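Local coordinates for nucleoplasmin-like protein (Drosophila melanogaster, PDB 1NLQ) that binds core histones and functions in the ATP-facilitated assembly of approximately regularly spaced nucleosomal arrays, at residues A[9-13]-A[94-99]; A[16-21]-A[84-90]; A[27-31]-A[81-85]. All coordinates share one frame; numbering follows the deposited sequence.

Contact 1 (A[9-13]-A[94-99]); sequences VTLTA and SGPVYI
Thr-10 meets the Tyr-98 ring at its edge: OG1 sits in the ring plane, 3.5 Å from CD2, while CG2 lies off that plane, 3.7 Å from CD2. The two side chains run alongside each other and point the same way. With chi1 at -51°, OG1 of Thr-10 is beside its own backbone N and CG2 opposite that N, which gives the two branches their different positions at the ring. An alanine here removes both branches, and the Tyr-98 edge would probably lose its neighbour and be freer to shift.

Pro-96, which follows a cis peptide bond, offers CB to Thr-12 CG2 at 3.8 Å. On the other face of the sheet, Val-9 CG2 packs against Ile-99 CB at 3.7 Å, and Leu-11 CD1 meets Ile-99 CD1 at 3.9 Å. The strands are antiparallel. Val-9 pairs with Ile-99 and Leu-11 with Val-97, each through two backbone hydrogen bonds, the shortest including Leu-11 N to Val-97 O at 2.8 Å. Beyond them the ladder frays: Ala-13 N reaches Ser-94 O at 3.2 Å, with the donor 46° above the carbonyl plane. Gly-95 has a positive phi, and a CB there would collide with Leu-11 O.

Thr-10 and Tyr-98 also pack on Ile-62 and Pro-63, respectively, of a neighbouring subunit, whereas Val-9, Leu-11 and Ile-99 face the second sheet of their own chain. The chemistry is thus divided: aliphatic side chains seal the core, and the mixed Thr-Tyr surface serves the interface between subunits of the pentamer.

Contact 2 (A[16-21]-A[84-90]); sequences DSVTWD and SKVTFKL. With MG (magnesium ion), chain G.
Asp-16 and Lys-89 lie side by side at one end of this strand pair, next to a six-coordinate magnesium ion for which Asp-16 OD2, at 2.1 Å, is the one protein ligand and five waters supply the rest. Lys-89 does not form a salt bridge with the carboxylate. Its extended chain passes along it, CE 3.5 Å from Asp-16 OD1, and NZ donates a hydrogen bond to a metal-bound water. Leu-90 O accepts a hydrogen bond from a second one, so segment 84-90 joins the ion's outer shell. The metal's charge would be expected to offset part of that on Asp-16 and so weaken its pull on the lysine.

Farther along this face, Thr-19 OG1 and Thr-87 OG1 share a hydrogen bond of 3.0 Å, and Ser-17 OG sits 3.3 Å from Thr-87 CG2. Thr-19 CG2 presses closely on Lys-85 CE, at 3.4 Å, tighter than usual for two carbons. The aliphatic part of Lys-85 then crosses Asp-21, whose OD1 rests near CG and CD.

The opposite face is apolar. With CG opposite its backbone N (chi1 177°), Trp-20 brings its six-membered ring toward segment 84-90: CZ3 lies 3.3 Å from Ser-84 O, and Val-86 CG2 is at the ring edge. Its NE1 bonds to Asn-103. Val-86 CG1 lies over one face of the Phe-88 ring, offset toward the rim.

Five backbone hydrogen bonds tie the strands, Trp-20 N to Val-86 O being nearly straight at 173°. An outer strand paired antiparallel with 86-92, its hydrophobic face turned to the opposing sheet, is the arrangement of the nucleoplasmin-type jelly-roll beta sandwich.

Contact 3 (A[27-31]-A[81-85]); sequences ARGQK and FYESK
Glu-83 reaches across to the loop and takes the backbone N-H of Gly-29 on OE1 at 2.7 Å, using the lone pair that points away from its other oxygen; the bond is bent, 136° at the hydrogen. In return, Glu-83 N gives a much straighter bond (168°) to Gln-30 O at 2.8 Å. The same residue therefore holds the loop at two points, once by its backbone and once by its carboxylate.

Gln-30 braces the loop from within: its OE1 accepts Arg-28 N at 2.9 Å, and its NE2 donates to the carbonyls of Val-22 and Tyr-26. To make these bonds the chain bends at its second torsion, and the amide stands nearly perpendicular to the Glu-83 carboxylate, with OE1 3.6 Å from Glu-83 CG.

Outward from these bonds, Ala-27 CB touches the carboxylate, 3.4 Å from Glu-83 OE1. Glu-83 CG in turn rests 3.7 Å above the centre of the Tyr-82 ring on one face, while Gly-29 CA approaches Tyr-82 CE1 at 3.7 Å. Lys-31 and Tyr-82 form a non-hydrogen-bonded antiparallel pair, and Lys-31 CA lies 3.3 Å from Phe-81 O. The amine of Lys-31 is salt-bridged to Glu-80 and to Glu-4 of a neighbouring subunit, and Phe-81 meets Phe-6 of that same subunit.

Gly-29 adopts backbone angles that suit a residue without a side chain. With one carboxylate oxygen gripping its N-H and a glutamine holding the preceding one, polar side chains of Glu-83 and Gln-30 supplement the backbone pairing where the loop enters strand 31-39.

How the contacts relate
Contacts 1 and 3 reach the same four-stranded sheet, whose outermost strands in this chain are 4-11 and 74-82, on opposite sides of the chain's centre and with centres about 24 Å apart. Contact 2 belongs to the facing sheet; its centre is about 12 Å from that of contact 1 and 14 Å from that of contact 3. It touches both: Leu-11 and Ile-99 pack on Val-18 and Phe-88, and Trp-20 and Val-86 on segments 27-31 and 81-85. Along the chain, contacts 2 and 3 are nested inside the loop closed by contact 1 and share Ser-84 and Lys-85. Early and late strands thus close one sandwich, which contacts 1 and 3 join to neighbouring subunits.

Contact 1 (A[9-13]-A[94-99])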
ATOM      1  N   VAL A   9      12.039  15.042   0.727  1.00 17.78           N
ATOM      2  CA  VAL A   9      11.920  16.496   0.793  1.00 17.78           C
ATOM      3  C   VAL A   9      10.730  16.897   1.664  1.00 17.78           C
ATOM      4  O   VAL A   9       9.791  16.115   1.854  1.00 17.78           O
ATOM      5  CB  VAL A   9      11.781  17.107  -0.618  1.00 20.06           C
ATOM      6  CG1 VAL A   9      12.963  16.688  -1.466  1.00 20.06           C
ATOM      7  CG2 VAL A   9      10.476  16.657  -1.277  1.00 20.06           C
ATOM      8  N   THR A  10      10.782  18.113   2.197  1.00 22.87           N
ATOM      9  CA  THR A  10       9.725  18.607   3.073  1.00 22.87           C
ATOM     10  C   THR A  10       9.059  19.860   2.503  1.00 22.87           C
ATOM     11  O   THR A  10       9.725  20.718   1.915  1.00 22.87           O
ATOM     12  CB  THR A  10      10.281  18.939   4.480  1.00 22.39           C
ATOM     13  OG1 THR A  10      11.032  17.826   4.990  1.00 22.39           O
ATOM     14  CG2 THR A  10       9.147  19.254   5.435  1.00 22.39           C
ATOM     15  N   LEU A  11       7.739  19.941   2.659  1.00 16.23           N
ATOM     16  CA  LEU A  11       6.968  21.089   2.201  1.00 16.23           C
ATOM     17  C   LEU A  11       6.248  21.707   3.400  1.00 16.23           C
ATOM     18  O   LEU A  11       5.743  20.987   4.271  1.00 16.23           O
ATOM     19  CB  LEU A  11       5.927  20.667   1.159  1.00 20.30           C
ATOM     20  CG  LEU A  11       6.443  20.152  -0.185  1.00 20.30           C
ATOM     21  CD1 LEU A  11       5.280  19.734  -1.070  1.00 20.30           C
ATOM     22  CD2 LEU A  11       7.249  21.242  -0.861  1.00 20.30           C
ATOM     23  N   THR A  12       6.216  23.038   3.439  1.00 19.86           N
ATOM     24  CA  THR A  12       5.553  23.792   4.499  1.00 19.86           C
ATOM     25  C   THR A  12       4.917  25.030   3.873  1.00 19.86           C
ATOM     26  O   THR A  12       5.134  25.324   2.695  1.00 19.86           O
ATOM     27  CB  THR A  12       6.544  24.274   5.590  1.00 22.65           C
ATOM     28  OG1 THR A  12       7.539  25.111   4.987  1.00 22.65           O
ATOM     29  CG2 THR A  12       7.210  23.091   6.299  1.00 22.65           C
ATOM     30  N   ALA A  13       4.135  25.764   4.655  1.00 22.54           N
ATOM     31  CA  ALA A  13       3.495  26.971   4.139  1.00 22.54           C
ATOM     32  C   ALA A  13       4.567  27.965   3.700  1.00 22.54           C
ATOM     33  O   ALA A  13       4.447  28.614   2.661  1.00 22.54           O
ATOM     34  CB  ALA A  13       2.620  27.607   5.211  1.00 25.65           C
ATOM     35  N   SER A  94      -0.681  23.903   5.900  1.00 17.82           N
ATOM     36  CA  SER A  94       0.610  24.473   6.253  1.00 17.82           C
ATOM     37  C   SER A  94       1.671  23.420   6.511  1.00 17.82           C
ATOM     38  O   SER A  94       2.833  23.740   6.759  1.00 17.82           O
ATOM     39  CB  SER A  94       0.469  25.393   7.468  1.00 22.01           C
ATOM     40  OG  SER A  94      -0.359  26.497   7.136  1.00 22.01           O
ATOM     41  N   GLY A  95       1.268  22.159   6.426  1.00 19.24           N
ATOM     42  CA  GLY A  95       2.202  21.073   6.642  1.00 19.24           C
ATOM     43  C   GLY A  95       2.692  20.971   8.078  1.00 19.24           C
ATOM     44  O   GLY A  95       1.999  21.379   9.002  1.00 19.24           O
ATOM     45  N   PRO A  96       3.900  20.433   8.292  1.00 17.09           N
ATOM     46  CA  PRO A  96       4.770  19.943   7.223  1.00 17.09           C
ATOM     47  C   PRO A  96       4.300  18.650   6.565  1.00 17.09           C
ATOM     48  O   PRO A  96       3.538  17.876   7.144  1.00 17.09           O
ATOM     49  CB  PRO A  96       6.121  19.782   7.921  1.00 21.14           C
ATOM     50  CG  PRO A  96       5.738  19.452   9.324  1.00 21.14           C
ATOM     51  CD  PRO A  96       4.562  20.338   9.609  1.00 21.14           C
ATOM     52  N   VAL A  97       4.748  18.454   5.330  1.00 17.06           N
ATOM     53  CA  VAL A  97       4.438  17.255   4.571  1.00 17.06           C
ATOM     54  C   VAL A  97       5.765  16.729   4.029  1.00 17.06           C
ATOM     55  O   VAL A  97       6.581  17.491   3.503  1.00 17.06           O
ATOM     56  CB  VAL A  97       3.480  17.550   3.397  1.00 15.23           C
ATOM     57  CG1 VAL A  97       3.276  16.291   2.559  1.00 15.23           C
ATOM     58  CG2 VAL A  97       2.149  18.037   3.939  1.00 15.23           C
ATOM     59  N   TYR A  98       5.993  15.429   4.174  1.00 15.72           N
ATOM     60  CA  TYR A  98       7.229  14.830   3.703  1.00 15.72           C
ATOM     61  C   TYR A  98       6.969  13.966   2.468  1.00 15.72           C
ATOM     62  O   TYR A  98       5.992  13.222   2.415  1.00 15.72           O
ATOM     63  CB  TYR A  98       7.852  13.975   4.813  1.00 17.99           C
ATOM     64  CG  TYR A  98       7.809  14.619   6.180  1.00 17.99           C
ATOM     65  CD1 TYR A  98       6.976  14.114   7.183  1.00 17.99           C
ATOM     66  CD2 TYR A  98       8.595  15.735   6.475  1.00 17.99           C
ATOM     67  CE1 TYR A  98       6.931  14.702   8.443  1.00 17.99           C
ATOM     68  CE2 TYR A  98       8.549  16.329   7.738  1.00 17.99           C
ATOM     69  CZ  TYR A  98       7.717  15.808   8.708  1.00 17.99           C
ATOM     70  OH  TYR A  98       7.662  16.408   9.950  1.00 17.99           O
ATOM     71  N   ILE A  99       7.845  14.076   1.477  1.00 13.47           N
ATOM     72  CA  ILE A  99       7.714  13.286   0.255  1.00 13.47           C
ATOM     73  C   ILE A  99       8.905  12.336   0.197  1.00 13.47           C
ATOM     74  O   ILE A  99      10.058  12.779   0.233  1.00 13.47           O
ATOM     75  CB  ILE A  99       7.702  14.195  -0.997  1.00 15.25           C
ATOM     76  CG1 ILE A  99       6.507  15.149  -0.928  1.00 15.25           C
ATOM     77  CG2 ILE A  99       7.609  13.352  -2.255  1.00 15.25           C
ATOM     78  CD1 ILE A  99       6.472  16.187  -2.041  1.00 15.25           C
TER

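Contact 2 (A[16-21]-A[84-90])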
ATOM      1  N   ASP A  16       6.686  26.102   0.390  1.00 21.35           N
ATOM      2  CA  ASP A  16       5.674  25.262  -0.249  1.00 21.35           C
ATOM      3  C   ASP A  16       5.992  24.568  -1.559  1.00 21.35           C
ATOM      4  O   ASP A  16       5.120  23.905  -2.116  1.00 21.35           O
ATOM      5  CB  ASP A  16       4.377  26.069  -0.446  1.00 24.64           C
ATOM      6  CG  ASP A  16       4.497  27.142  -1.533  1.00 24.64           C
ATOM      7  OD1 ASP A  16       5.248  26.934  -2.512  1.00 24.64           O
ATOM      8  OD2 ASP A  16       3.815  28.186  -1.424  1.00 24.64           O
ATOM      9  N   SER A  17       7.217  24.695  -2.057  1.00 23.11           N
ATOM     10  CA  SER A  17       7.545  24.076  -3.334  1.00 23.11           C
ATOM     11  C   SER A  17       8.917  23.420  -3.382  1.00 23.11           C
ATOM     12  O   SER A  17       9.862  23.882  -2.743  1.00 23.11           O
ATOM     13  CB  SER A  17       7.442  25.131  -4.444  1.00 31.53           C
ATOM     14  OG  SER A  17       7.338  24.532  -5.721  1.00 31.53           O
ATOM     15  N   VAL A  18       9.006  22.327  -4.133  1.00 19.69           N
ATOM     16  CA  VAL A  18      10.249  21.590  -4.329  1.00 19.69           C
ATOM     17  C   VAL A  18      10.226  21.085  -5.765  1.00 19.69           C
ATOM     18  O   VAL A  18       9.206  20.577  -6.241  1.00 19.69           O
ATOM     19  CB  VAL A  18      10.380  20.389  -3.360  1.00 30.61           C
ATOM     20  CG1 VAL A  18      11.682  19.655  -3.620  1.00 30.61           C
ATOM     21  CG2 VAL A  18      10.347  20.870  -1.918  1.00 30.61           C
ATOM     22  N   THR A  19      11.339  21.260  -6.467  1.00 22.67           N
ATOM     23  CA  THR A  19      11.436  20.827  -7.845  1.00 22.67           C
ATOM     24  C   THR A  19      12.506  19.763  -8.018  1.00 22.67           C
ATOM     25  O   THR A  19      13.591  19.852  -7.441  1.00 22.67           O
ATOM     26  CB  THR A  19      11.770  22.010  -8.789  1.00 24.38           C
ATOM     27  OG1 THR A  19      10.715  22.978  -8.747  1.00 24.38           O
ATOM     28  CG2 THR A  19      11.939  21.514 -10.218  1.00 24.38           C
ATOM     29  N   TRP A  20      12.181  18.744  -8.802  1.00 22.43           N
ATOM     30  CA  TRP A  20      13.119  17.673  -9.100  1.00 22.43           C
ATOM     31  C   TRP A  20      13.481  17.859 -10.567  1.00 22.43           C
ATOM     32  O   TRP A  20      12.611  17.867 -11.437  1.00 22.43           O
ATOM     33  CB  TRP A  20      12.477  16.295  -8.909  1.00 21.52           C
ATOM     34  CG  TRP A  20      13.405  15.158  -9.273  1.00 21.52           C
ATOM     35  CD1 TRP A  20      14.527  14.766  -8.595  1.00 21.52           C
ATOM     36  CD2 TRP A  20      13.290  14.278 -10.399  1.00 21.52           C
ATOM     37  NE1 TRP A  20      15.116  13.692  -9.228  1.00 21.52           N
ATOM     38  CE2 TRP A  20      14.376  13.373 -10.336  1.00 21.52           C
ATOM     39  CE3 TRP A  20      12.372  14.160 -11.451  1.00 21.52           C
ATOM     40  CZ2 TRP A  20      14.570  12.366 -11.290  1.00 21.52           C
ATOM     41  CZ3 TRP A  20      12.566  13.154 -12.402  1.00 21.52           C
ATOM     42  CH2 TRP A  20      13.660  12.270 -12.311  1.00 21.52           C
ATOM     43  N   ASP A  21      14.762  18.025 -10.844  1.00 37.48           N
ATOM     44  CA  ASP A  21      15.184  18.206 -12.222  1.00 37.48           C
ATOM     45  C   ASP A  21      16.641  17.842 -12.374  1.00 37.48           C
ATOM     46  O   ASP A  21      17.440  18.636 -12.885  1.00 37.48           O
ATOM     47  CB  ASP A  21      14.967  19.645 -12.662  1.00 58.19           C
ATOM     48  CG  ASP A  21      15.161  19.825 -14.149  1.00 58.19           C
ATOM     49  OD1 ASP A  21      14.950  20.953 -14.632  1.00 58.19           O
ATOM     50  OD2 ASP A  21      15.524  18.840 -14.833  1.00 58.19           O
ATOM     51  N   SER A  84      11.786  13.995 -16.685  1.00 26.51           N
ATOM     52  CA  SER A  84      10.990  15.205 -16.728  1.00 26.51           C
ATOM     53  C   SER A  84      11.202  16.043 -15.485  1.00 26.51           C
ATOM     54  O   SER A  84      11.614  15.539 -14.439  1.00 26.51           O
ATOM     55  CB  SER A  84       9.501  14.859 -16.917  1.00 34.97           C
ATOM     56  OG  SER A  84       9.047  13.911 -15.966  1.00 34.97           O
ATOM     57  N   LYS A  85      10.963  17.338 -15.621  1.00 28.10           N
ATOM     58  CA  LYS A  85      11.100  18.249 -14.502  1.00 28.10           C
ATOM     59  C   LYS A  85       9.803  18.155 -13.711  1.00 28.10           C
ATOM     60  O   LYS A  85       8.717  18.393 -14.254  1.00 28.10           O
ATOM     61  CB  LYS A  85      11.299  19.683 -15.001  1.00 38.55           C
ATOM     62  CG  LYS A  85      11.522  20.672 -13.886  1.00 38.55           C
ATOM     63  CD  LYS A  85      11.620  22.082 -14.403  1.00 38.55           C
ATOM     64  CE  LYS A  85      11.746  23.069 -13.251  1.00 38.55           C
ATOM     65  NZ  LYS A  85      11.489  24.463 -13.691  1.00 38.55           N
ATOM     66  N   VAL A  86       9.909  17.805 -12.434  1.00 21.26           N
ATOM     67  CA  VAL A  86       8.717  17.674 -11.609  1.00 21.26           C
ATOM     68  C   VAL A  86       8.702  18.623 -10.423  1.00 21.26           C
ATOM     69  O   VAL A  86       9.661  18.693  -9.665  1.00 21.26           O
ATOM     70  CB  VAL A  86       8.580  16.238 -11.077  1.00 24.71           C
ATOM     71  CG1 VAL A  86       7.341  16.122 -10.211  1.00 24.71           C
ATOM     72  CG2 VAL A  86       8.512  15.265 -12.230  1.00 24.71           C
ATOM     73  N   THR A  87       7.605  19.352 -10.256  1.00 17.69           N
ATOM     74  CA  THR A  87       7.513  20.265  -9.127  1.00 17.69           C
ATOM     75  C   THR A  87       6.347  19.888  -8.217  1.00 17.69           C
ATOM     76  O   THR A  87       5.226  19.721  -8.687  1.00 17.69           O
ATOM     77  CB  THR A  87       7.303  21.710  -9.589  1.00 23.57           C
ATOM     78  OG1 THR A  87       8.388  22.112 -10.439  1.00 23.57           O
ATOM     79  CG2 THR A  87       7.258  22.629  -8.384  1.00 23.57           C
ATOM     80  N   PHE A  88       6.623  19.747  -6.921  1.00 20.75           N
ATOM     81  CA  PHE A  88       5.594  19.403  -5.937  1.00 20.75           C
ATOM     82  C   PHE A  88       5.273  20.669  -5.167  1.00 20.75           C
ATOM     83  O   PHE A  88       6.184  21.367  -4.720  1.00 20.75           O
ATOM     84  CB  PHE A  88       6.098  18.351  -4.944  1.00 17.59           C
ATOM     85  CG  PHE A  88       6.528  17.068  -5.581  1.00 17.59           C
ATOM     86  CD1 PHE A  88       7.876  16.784  -5.741  1.00 17.59           C
ATOM     87  CD2 PHE A  88       5.587  16.138  -6.017  1.00 17.59           C
ATOM     88  CE1 PHE A  88       8.291  15.601  -6.323  1.00 17.59           C
ATOM     89  CE2 PHE A  88       5.986  14.945  -6.603  1.00 17.59           C
ATOM     90  CZ  PHE A  88       7.344  14.673  -6.758  1.00 17.59           C
ATOM     91  N   LYS A  89       3.993  20.976  -5.014  1.00 17.37           N
ATOM     92  CA  LYS A  89       3.628  22.183  -4.288  1.00 17.37           C
ATOM     93  C   LYS A  89       2.524  21.951  -3.278  1.00 17.37           C
ATOM     94  O   LYS A  89       1.556  21.257  -3.563  1.00 17.37           O
ATOM     95  CB  LYS A  89       3.192  23.285  -5.248  1.00 29.92           C
ATOM     96  CG  LYS A  89       2.933  24.585  -4.518  1.00 29.92           C
ATOM     97  CD  LYS A  89       2.698  25.754  -5.443  1.00 29.92           C
ATOM     98  CE  LYS A  89       2.408  26.995  -4.611  1.00 29.92           C
ATOM     99  NZ  LYS A  89       2.094  28.189  -5.428  1.00 29.92           N
ATOM    100  N   LEU A  90       2.677  22.542  -2.097  1.00 21.09           N
ATOM    101  CA  LEU A  90       1.673  22.429  -1.048  1.00 21.09           C
ATOM    102  C   LEU A  90       0.664  23.536  -1.343  1.00 21.09           C
ATOM    103  O   LEU A  90       0.855  24.682  -0.942  1.00 21.09           O
ATOM    104  CB  LEU A  90       2.321  22.635   0.320  1.00 17.58           C
ATOM    105  CG  LEU A  90       1.442  22.390   1.549  1.00 17.58           C
ATOM    106  CD1 LEU A  90       0.974  20.936   1.586  1.00 17.58           C
ATOM    107  CD2 LEU A  90       2.252  22.709   2.804  1.00 17.58           C
TER
HETATM  108 MG    MG G 401       1.971  29.190  -1.031  1.00 20.13          MG
HETATM  109  O   HOH W   1       1.755  29.819  -3.085  1.00 26.76           O
HETATM  110  O   HOH W   2       0.785  27.489  -1.501  1.00 24.42           O
HETATM  111  O   HOH W   3       3.167  30.932  -0.610  1.00 27.62           O
HETATM  112  O   HOH W   4       0.598  30.357  -0.629  1.00 27.07           O
HETATM  113  O   HOH W   5       2.216  28.574   0.954  1.00 26.26           O

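Contact 3 (A[27-31]-A[81-85])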
ATOM      1  N   ALA A  27      18.776  13.259 -21.346  1.00 23.16           N
ATOM      2  CA  ALA A  27      17.860  12.159 -21.121  1.00 23.16           C
ATOM      3  C   ALA A  27      18.639  10.865 -20.989  1.00 23.16           C
ATOM      4  O   ALA A  27      19.029  10.263 -21.982  1.00 23.16           O
ATOM      5  CB  ALA A  27      16.864  12.064 -22.272  1.00 29.16           C
ATOM      6  N   ARG A  28      18.887  10.442 -19.758  1.00 20.42           N
ATOM      7  CA  ARG A  28      19.619   9.200 -19.565  1.00 20.42           C
ATOM      8  C   ARG A  28      18.799   8.164 -18.808  1.00 20.42           C
ATOM      9  O   ARG A  28      19.339   7.239 -18.207  1.00 20.42           O
ATOM     10  CB  ARG A  28      20.962   9.462 -18.867  1.00 27.01           C
ATOM     11  CG  ARG A  28      20.892  10.085 -17.488  1.00 27.01           C
ATOM     12  CD  ARG A  28      22.265  10.001 -16.802  1.00 27.01           C
ATOM     13  NE  ARG A  28      23.305  10.743 -17.518  1.00 27.01           N
ATOM     14  CZ  ARG A  28      23.481  12.057 -17.427  1.00 27.01           C
ATOM     15  NH1 ARG A  28      22.695  12.786 -16.642  1.00 27.01           N
ATOM     16  NH2 ARG A  28      24.431  12.651 -18.134  1.00 27.01           N
ATOM     17  N   GLY A  29      17.482   8.323 -18.848  1.00 20.58           N
ATOM     18  CA  GLY A  29      16.611   7.367 -18.187  1.00 20.58           C
ATOM     19  C   GLY A  29      16.312   7.668 -16.736  1.00 20.58           C
ATOM     20  O   GLY A  29      15.768   6.819 -16.024  1.00 20.58           O
ATOM     21  N   GLN A  30      16.653   8.866 -16.282  1.00 19.53           N
ATOM     22  CA  GLN A  30      16.386   9.203 -14.894  1.00 19.53           C
ATOM     23  C   GLN A  30      14.897   9.141 -14.589  1.00 19.53           C
ATOM     24  O   GLN A  30      14.066   9.572 -15.387  1.00 19.53           O
ATOM     25  CB  GLN A  30      16.936  10.588 -14.537  1.00 25.08           C
ATOM     26  CG  GLN A  30      16.393  11.748 -15.344  1.00 25.08           C
ATOM     27  CD  GLN A  30      17.299  12.104 -16.510  1.00 25.08           C
ATOM     28  OE1 GLN A  30      17.495  11.300 -17.417  1.00 25.08           O
ATOM     29  NE2 GLN A  30      17.867  13.315 -16.480  1.00 25.08           N
ATOM     30  N   LYS A  31      14.566   8.587 -13.428  1.00 18.63           N
ATOM     31  CA  LYS A  31      13.179   8.458 -13.009  1.00 18.63           C
ATOM     32  C   LYS A  31      13.034   8.724 -11.523  1.00 18.63           C
ATOM     33  O   LYS A  31      13.862   8.297 -10.725  1.00 18.63           O
ATOM     34  CB  LYS A  31      12.656   7.048 -13.308  1.00 25.38           C
ATOM     35  CG  LYS A  31      11.221   6.799 -12.844  1.00 25.38           C
ATOM     36  CD  LYS A  31      10.816   5.328 -12.936  1.00 25.38           C
ATOM     37  CE  LYS A  31      10.940   4.793 -14.356  1.00 25.38           C
ATOM     38  NZ  LYS A  31      10.372   3.417 -14.495  1.00 25.38           N
ATOM     39  N   PHE A  81       7.875   9.441 -12.437  1.00 16.03           N
ATOM     40  CA  PHE A  81       8.052  10.524 -13.385  1.00 16.03           C
ATOM     41  C   PHE A  81       9.361  10.230 -14.101  1.00 16.03           C
ATOM     42  O   PHE A  81      10.423  10.152 -13.488  1.00 16.03           O
ATOM     43  CB  PHE A  81       8.116  11.849 -12.636  1.00 15.26           C
ATOM     44  CG  PHE A  81       6.929  12.087 -11.744  1.00 15.26           C
ATOM     45  CD1 PHE A  81       6.993  11.819 -10.377  1.00 15.26           C
ATOM     46  CD2 PHE A  81       5.725  12.522 -12.282  1.00 15.26           C
ATOM     47  CE1 PHE A  81       5.870  11.980  -9.565  1.00 15.26           C
ATOM     48  CE2 PHE A  81       4.600  12.688 -11.484  1.00 15.26           C
ATOM     49  CZ  PHE A  81       4.667  12.415 -10.120  1.00 15.26           C
ATOM     50  N   TYR A  82       9.269  10.062 -15.412  1.00 19.82           N
ATOM     51  CA  TYR A  82      10.420   9.709 -16.224  1.00 19.82           C
ATOM     52  C   TYR A  82      10.970  10.891 -17.009  1.00 19.82           C
ATOM     53  O   TYR A  82      10.217  11.634 -17.632  1.00 19.82           O
ATOM     54  CB  TYR A  82       9.998   8.595 -17.180  1.00 24.38           C
ATOM     55  CG  TYR A  82      11.058   8.087 -18.128  1.00 24.38           C
ATOM     56  CD1 TYR A  82      12.037   7.192 -17.702  1.00 24.38           C
ATOM     57  CD2 TYR A  82      11.041   8.456 -19.471  1.00 24.38           C
ATOM     58  CE1 TYR A  82      12.970   6.668 -18.597  1.00 24.38           C
ATOM     59  CE2 TYR A  82      11.963   7.940 -20.369  1.00 24.38           C
ATOM     60  CZ  TYR A  82      12.924   7.045 -19.926  1.00 24.38           C
ATOM     61  OH  TYR A  82      13.820   6.521 -20.831  1.00 24.38           O
ATOM     62  N   GLU A  83      12.284  11.059 -16.955  1.00 20.71           N
ATOM     63  CA  GLU A  83      12.958  12.131 -17.686  1.00 20.71           C
ATOM     64  C   GLU A  83      12.118  13.384 -17.814  1.00 20.71           C
ATOM     65  O   GLU A  83      11.763  13.797 -18.924  1.00 20.71           O
ATOM     66  CB  GLU A  83      13.332  11.644 -19.089  1.00 23.39           C
ATOM     67  CG  GLU A  83      14.389  10.568 -19.099  1.00 23.39           C
ATOM     68  CD  GLU A  83      14.710  10.082 -20.492  1.00 23.39           C
ATOM     69  OE1 GLU A  83      15.712   9.362 -20.642  1.00 23.39           O
ATOM     70  OE2 GLU A  83      13.962  10.415 -21.433  1.00 23.39           O
ATOM     71  N   SER A  84      11.786  13.995 -16.685  1.00 26.51           N
ATOM     72  CA  SER A  84      10.990  15.205 -16.728  1.00 26.51           C
ATOM     73  C   SER A  84      11.202  16.043 -15.485  1.00 26.51           C
ATOM     74  O   SER A  84      11.614  15.539 -14.439  1.00 26.51           O
ATOM     75  CB  SER A  84       9.501  14.859 -16.917  1.00 34.97           C
ATOM     76  OG  SER A  84       9.047  13.911 -15.966  1.00 34.97           O
ATOM     77  N   LYS A  85      10.963  17.338 -15.621  1.00 28.10           N
ATOM     78  CA  LYS A  85      11.100  18.249 -14.502  1.00 28.10           C
ATOM     79  C   LYS A  85       9.803  18.155 -13.711  1.00 28.10           C
ATOM     80  O   LYS A  85       8.717  18.393 -14.254  1.00 28.10           O
ATOM     81  CB  LYS A  85      11.299  19.683 -15.001  1.00 38.55           C
ATOM     82  CG  LYS A  85      11.522  20.672 -13.886  1.00 38.55           C
ATOM     83  CD  LYS A  85      11.620  22.082 -14.403  1.00 38.55           C
ATOM     84  CE  LYS A  85      11.746  23.069 -13.251  1.00 38.55           C
ATOM     85  NZ  LYS A  85      11.489  24.463 -13.691  1.00 38.55           N
TER